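Local coordinates for protein KP6 killer toxin subunit alpha (Ustilago maydis virus P6, PDB 4GVB) that forms one subunit of a secreted viral antifungal toxin, recognising cellular receptors before its partner subunit beta joins in killing sensitive fungal cells, at residues A[51-54]-A[55-59]; A[62-65]-A[66-70]. All blocks are in the same frame, centred on the assembly; numbering follows the deposited sequence.

Contact 1: residues A[51-54]-A[55-59]; sequences CLFS and DDLRN
The Phe53 ring carries Leu57 on one face. Leu57 CB lies over the ring centre, 3.6 Å from the centroid of Phe53 and 5° off the ring normal, a CH-pi contact. Leu57 CG and CD1 run on over the Phe53 CB and CG end of the ring. Asp55 O and Arg58 N approach the same ring obliquely. Arg58 CG comes within 4.1 Å of Phe53 CE1.

This is the strand-to-helix turn of a small disulfide-bonded alpha+beta fold built on an antiparallel sheet. Strand 50-53 ends at Phe53, and helix 58-67 starts just after Leu57, its N-cap residue. The chain folds back over the ring. Phe53 also packs on Trp14 and Cys16 of the neighbouring strand 14-19, and Arg58 makes a cation-pi contact with Trp14. Phe53 and Leu57 are both buried. Cys51, further back on the strand, is tied to Cys35 by a disulfide.

Polar groups sit at the corner of the turn. One water bridges Ser54 OG and Asp55 OD1 and donates to the carboxylate. The buried Ser54 hydroxyl also bonds Asn1 N, while Asp55 OD2 forms a salt bridge with Lys41 and a hydrogen bond with Asn2.

At the helix start, Asp56 forms an Asx turn: its OD1 accepts Arg58 N at 3.2 Å. The side chain of Arg58 bends at its third torsion (chi3 -59°) and comes back to the same carboxylate in a side-on salt bridge. The acceptors lie nearly in the guanidinium plane, whereas the carboxylate is tilted, its syn sides met about 30° out of plane. Arg58 NE donates to Asp56 OD1 at 2.8 Å, and Arg58 NH2 to Asp56 OD2 at 2.7 Å. NE and the backbone N of Arg58 reach OD1 from opposite faces of the Asp56 carboxylate plane.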
loop_
_atom_site.group_PDB
_atom_site.type_symbol
_atom_site.label_atom_id
_atom_site.label_comp_id
_atom_site.label_asym_id
_atom_site.label_seq_id
_atom_site.Cartn_x
_atom_site.Cartn_y
_atom_site.Cartn_z
ATOM N N CYS A 51 -3.364 -7.818 10.603
ATOM C CA CYS A 51 -2.746 -7.040 11.678
ATOM C C CYS A 51 -3.527 -7.185 12.973
ATOM O O CYS A 51 -4.707 -6.848 13.036
ATOM C CB CYS A 51 -2.643 -5.549 11.329
ATOM S SG CYS A 51 -1.561 -4.585 12.453
ATOM N N LEU A 52 -2.839 -7.656 14.007
ATOM C CA LEU A 52 -3.465 -7.935 15.287
ATOM C C LEU A 52 -3.001 -6.946 16.351
ATOM O O LEU A 52 -1.879 -6.450 16.301
ATOM C CB LEU A 52 -3.192 -9.388 15.704
ATOM C CG LEU A 52 -3.971 -10.427 14.891
ATOM C CD1 LEU A 52 -3.383 -10.588 13.514
ATOM C CD2 LEU A 52 -4.011 -11.789 15.595
ATOM N N PHE A 53 -3.892 -6.631 17.285
ATOM C CA PHE A 53 -3.548 -5.820 18.432
ATOM C C PHE A 53 -4.526 -5.998 19.603
ATOM O O PHE A 53 -5.690 -6.407 19.431
ATOM C CB PHE A 53 -3.373 -4.320 18.081
ATOM C CG PHE A 53 -4.266 -3.835 16.969
ATOM C CD1 PHE A 53 -5.614 -3.563 17.199
ATOM C CD2 PHE A 53 -3.756 -3.643 15.687
ATOM C CE1 PHE A 53 -6.438 -3.124 16.160
ATOM C CE2 PHE A 53 -4.573 -3.195 14.641
ATOM C CZ PHE A 53 -5.912 -2.946 14.878
ATOM N N SER A 54 -4.036 -5.680 20.792
ATOM C CA SER A 54 -4.850 -5.778 21.999
ATOM C C SER A 54 -5.514 -4.432 22.254
ATOM O O SER A 54 -6.732 -4.338 22.368
ATOM C CB SER A 54 -3.983 -6.203 23.202
ATOM O OG SER A 54 -4.742 -6.193 24.399
ATOM N N ASP A 55 -4.713 -3.378 22.336
ATOM C CA ASP A 55 -5.283 -2.043 22.406
ATOM C C ASP A 55 -6.112 -1.818 21.140
ATOM O O ASP A 55 -5.850 -2.418 20.099
ATOM C CB ASP A 55 -4.190 -0.982 22.549
ATOM C CG ASP A 55 -3.525 -0.997 23.920
ATOM O OD1 ASP A 55 -4.084 -1.607 24.860
ATOM O OD2 ASP A 55 -2.456 -0.380 24.063
ATOM N N ASP A 56 -7.118 -0.961 21.229
ATOM C CA ASP A 56 -7.999 -0.735 20.092
ATOM C C ASP A 56 -7.370 0.245 19.110
ATOM O O ASP A 56 -7.602 1.450 19.187
ATOM C CB ASP A 56 -9.345 -0.199 20.569
ATOM C CG ASP A 56 -10.361 -0.135 19.456
ATOM O OD1 ASP A 56 -9.974 -0.368 18.296
ATOM O OD2 ASP A 56 -11.539 0.151 19.740
ATOM N N LEU A 57 -6.574 -0.281 18.189
ATOM C CA LEU A 57 -5.882 0.545 17.209
ATOM C C LEU A 57 -6.649 0.596 15.886
ATOM O O LEU A 57 -6.091 0.968 14.848
ATOM C CB LEU A 57 -4.476 -0.008 16.960
ATOM C CG LEU A 57 -3.584 -0.196 18.192
ATOM C CD1 LEU A 57 -2.211 -0.735 17.796
ATOM C CD2 LEU A 57 -3.426 1.096 18.976
ATOM N N ARG A 58 -7.921 0.210 15.920
ATOM C CA ARG A 58 -8.735 0.161 14.702
ATOM C C ARG A 58 -8.795 1.499 13.957
ATOM O O ARG A 58 -8.692 1.553 12.718
ATOM C CB ARG A 58 -10.154 -0.347 15.014
ATOM C CG ARG A 58 -10.254 -1.860 15.250
ATOM C CD ARG A 58 -11.675 -2.264 15.630
ATOM N NE ARG A 58 -12.097 -1.569 16.844
ATOM C CZ ARG A 58 -13.327 -1.613 17.347
ATOM N NH1 ARG A 58 -14.264 -2.320 16.734
ATOM N NH2 ARG A 58 -13.620 -0.944 18.455
ATOM N N ASN A 59 -8.973 2.584 14.695
ATOM C CA ASN A 59 -9.105 3.887 14.053
ATOM C C ASN A 59 -7.828 4.283 13.335
ATOM O O ASN A 59 -7.858 4.729 12.183
ATOM C CB ASN A 59 -9.465 4.960 15.074
ATOM C CG ASN A 59 -10.051 6.198 14.425
ATOM O OD1 ASN A 59 -10.877 6.106 13.505
ATOM N ND2 ASN A 59 -9.631 7.365 14.899
HETATM O O HOH W 1 -4.693 -3.851 25.723
#

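Contact 2: residues A[62-65]-A[66-70]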
loop_
_atom_site.group_PDB
_atom_site.type_symbol
_atom_site.label_atom_id
_atom_site.label_comp_id
_atom_site.label_asym_id
_atom_site.label_seq_id
_atom_site.Cartn_x
_atom_site.Cartn_y
_atom_site.Cartn_z
ATOM N N TYR A 62 -7.257 2.127 10.377
ATOM C CA TYR A 62 -8.192 2.548 9.341
ATOM C C TYR A 62 -7.649 3.713 8.534
ATOM O O TYR A 62 -7.865 3.793 7.320
ATOM C CB TYR A 62 -9.540 2.960 9.933
ATOM C CG TYR A 62 -10.464 3.529 8.860
ATOM C CD1 TYR A 62 -11.139 2.691 7.981
ATOM C CD2 TYR A 62 -10.633 4.899 8.716
ATOM C CE1 TYR A 62 -11.980 3.210 6.996
ATOM C CE2 TYR A 62 -11.461 5.421 7.732
ATOM C CZ TYR A 62 -12.127 4.571 6.882
ATOM O OH TYR A 62 -12.946 5.095 5.914
ATOM N N SER A 63 -6.977 4.638 9.210
ATOM C CA SER A 63 -6.476 5.824 8.532
ATOM C C SER A 63 -5.424 5.418 7.521
ATOM O O SER A 63 -5.287 6.048 6.474
ATOM C CB SER A 63 -5.903 6.841 9.517
ATOM O OG SER A 63 -4.565 6.511 9.858
ATOM N N HIS A 64 -4.689 4.350 7.821
ATOM C CA HIS A 64 -3.703 3.845 6.878
ATOM C C HIS A 64 -4.384 3.203 5.666
ATOM O O HIS A 64 -4.099 3.579 4.521
ATOM C CB HIS A 64 -2.708 2.878 7.545
ATOM C CG HIS A 64 -1.775 2.230 6.573
ATOM N ND1 HIS A 64 -1.957 0.940 6.104
ATOM C CD2 HIS A 64 -0.661 2.694 5.963
ATOM C CE1 HIS A 64 -1.000 0.648 5.240
ATOM N NE2 HIS A 64 -0.197 1.697 5.140
ATOM N N CYS A 65 -5.284 2.245 5.900
ATOM C CA CYS A 65 -5.984 1.610 4.778
ATOM C C CYS A 65 -6.655 2.674 3.927
ATOM O O CYS A 65 -6.572 2.633 2.698
ATOM C CB CYS A 65 -7.032 0.600 5.258
ATOM S SG CYS A 65 -6.304 -0.857 6.029
ATOM N N SER A 66 -7.312 3.622 4.589
ATOM C CA SER A 66 -8.025 4.697 3.908
ATOM C C SER A 66 -7.109 5.654 3.131
ATOM O O SER A 66 -7.496 6.162 2.068
ATOM C CB SER A 66 -8.883 5.473 4.907
ATOM O OG SER A 66 -9.421 6.637 4.307
ATOM N N SER A 67 -5.905 5.897 3.652
ATOM C CA SER A 67 -4.926 6.732 2.946
ATOM C C SER A 67 -4.537 6.117 1.599
ATOM O O SER A 67 -4.145 6.829 0.650
ATOM C CB SER A 67 -3.669 6.961 3.799
ATOM O OG SER A 67 -2.797 5.825 3.822
ATOM N N LEU A 68 -4.657 4.793 1.515
ATOM C CA LEU A 68 -4.332 4.048 0.297
ATOM C C LEU A 68 -5.567 3.732 -0.551
ATOM O O LEU A 68 -5.525 2.853 -1.407
ATOM C CB LEU A 68 -3.590 2.748 0.640
ATOM C CG LEU A 68 -2.176 2.922 1.187
ATOM C CD1 LEU A 68 -1.611 1.570 1.619
ATOM C CD2 LEU A 68 -1.279 3.598 0.150
ATOM N N ASN A 69 -6.644 4.469 -0.307
ATOM C CA ASN A 69 -7.902 4.307 -1.034
ATOM C C ASN A 69 -8.550 2.953 -0.800
ATOM O O ASN A 69 -9.284 2.452 -1.655
ATOM C CB ASN A 69 -7.698 4.537 -2.534
ATOM C CG ASN A 69 -8.941 5.084 -3.209
ATOM O OD1 ASN A 69 -9.596 5.994 -2.692
ATOM N ND2 ASN A 69 -9.281 4.521 -4.356
ATOM N N ASN A 70 -8.292 2.359 0.362
ATOM C CA ASN A 70 -8.847 1.042 0.656
ATOM C C ASN A 70 -9.897 1.077 1.760
ATOM O O ASN A 70 -10.061 2.077 2.458
ATOM C CB ASN A 70 -7.747 0.059 1.061
ATOM C CG ASN A 70 -6.737 -0.173 -0.028
ATOM O OD1 ASN A 70 -7.079 -0.250 -1.207
ATOM N ND2 ASN A 70 -5.477 -0.290 0.359
#
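Ser67 OG donates to His64 O at 2.7 Å, in the carbonyl plane and on a lone pair. The Ser67 hydroxyl sits between its backbone N and carbonyl carbon (chi1 77°), which turns it back along the helix to that oxygen. His64 O takes a second bond from Leu68 N, longer at 3.3 Å.

Cys65 O is also shared. Asn70 N reaches it at 2.9 Å and Leu68 N at 3.1 Å, from opposite faces of the carbonyl plane. The Asn70 bond, with Asn69 N to Ser66 O at 3.0 Å, makes a Schellman motif that ends helix 58-67. Asn69 is its C-prime residue, with positive phi (65°). Earlier in the helix the usual i to i+4 bonds continue. Ser66 N meets Tyr62 O at 2.8 Å and is the straighter (161°); Ser67 N to Ser63 O is more bent, its donor above the carbonyl plane.

Packing is light. Ser66 CB lies over one face of the Tyr62 ring, offset toward the rim, in a CH-pi contact 4.1 Å from the centroid. Asn70 CB rests near Cys65 O.

Beyond the turn, Cys65 is disulfide-bonded to Cys18 of strand 14-19, and Leu68 and Asn70 touch Ala30 of helix 28-33. Subunit beta also meets this end: Leu68 O accepts from Ser68 of subunit beta, Asn70 ND2 donates to Tyr67 of that subunit, and Leu68 packs on its Val24.

The chemistry is that of a helix C-terminus. Cys65 O and Ser66 O are capped by the Schellman donors, and Ser67 OG adds an in-plane donor to the helical bond at His64 O. Leu68 O is satisfied across the interface, so helix capping and heterodimer contact share one short loop.

In the fold
Contacts 1 and 2 sit at the two ends of helix 58-67, with their centres about 15 Å apart. They follow one another along the chain and do not otherwise touch. Both are partly buried. Contact 1 lies nearer the centre of the subunit, about 7 Å from it against about 11 Å, centre to centre, and joins the helix to strand 50-53. It combines an apolar Phe53-Leu57 pair with charged groups. Contact 2 is more peripheral, relies mainly on backbone hydrogen bonds, with one from a serine hydroxyl, and meets subunit beta, which does not touch contact 1. Each includes one disulfide half, Cys51 in contact 1 and Cys65 in contact 2.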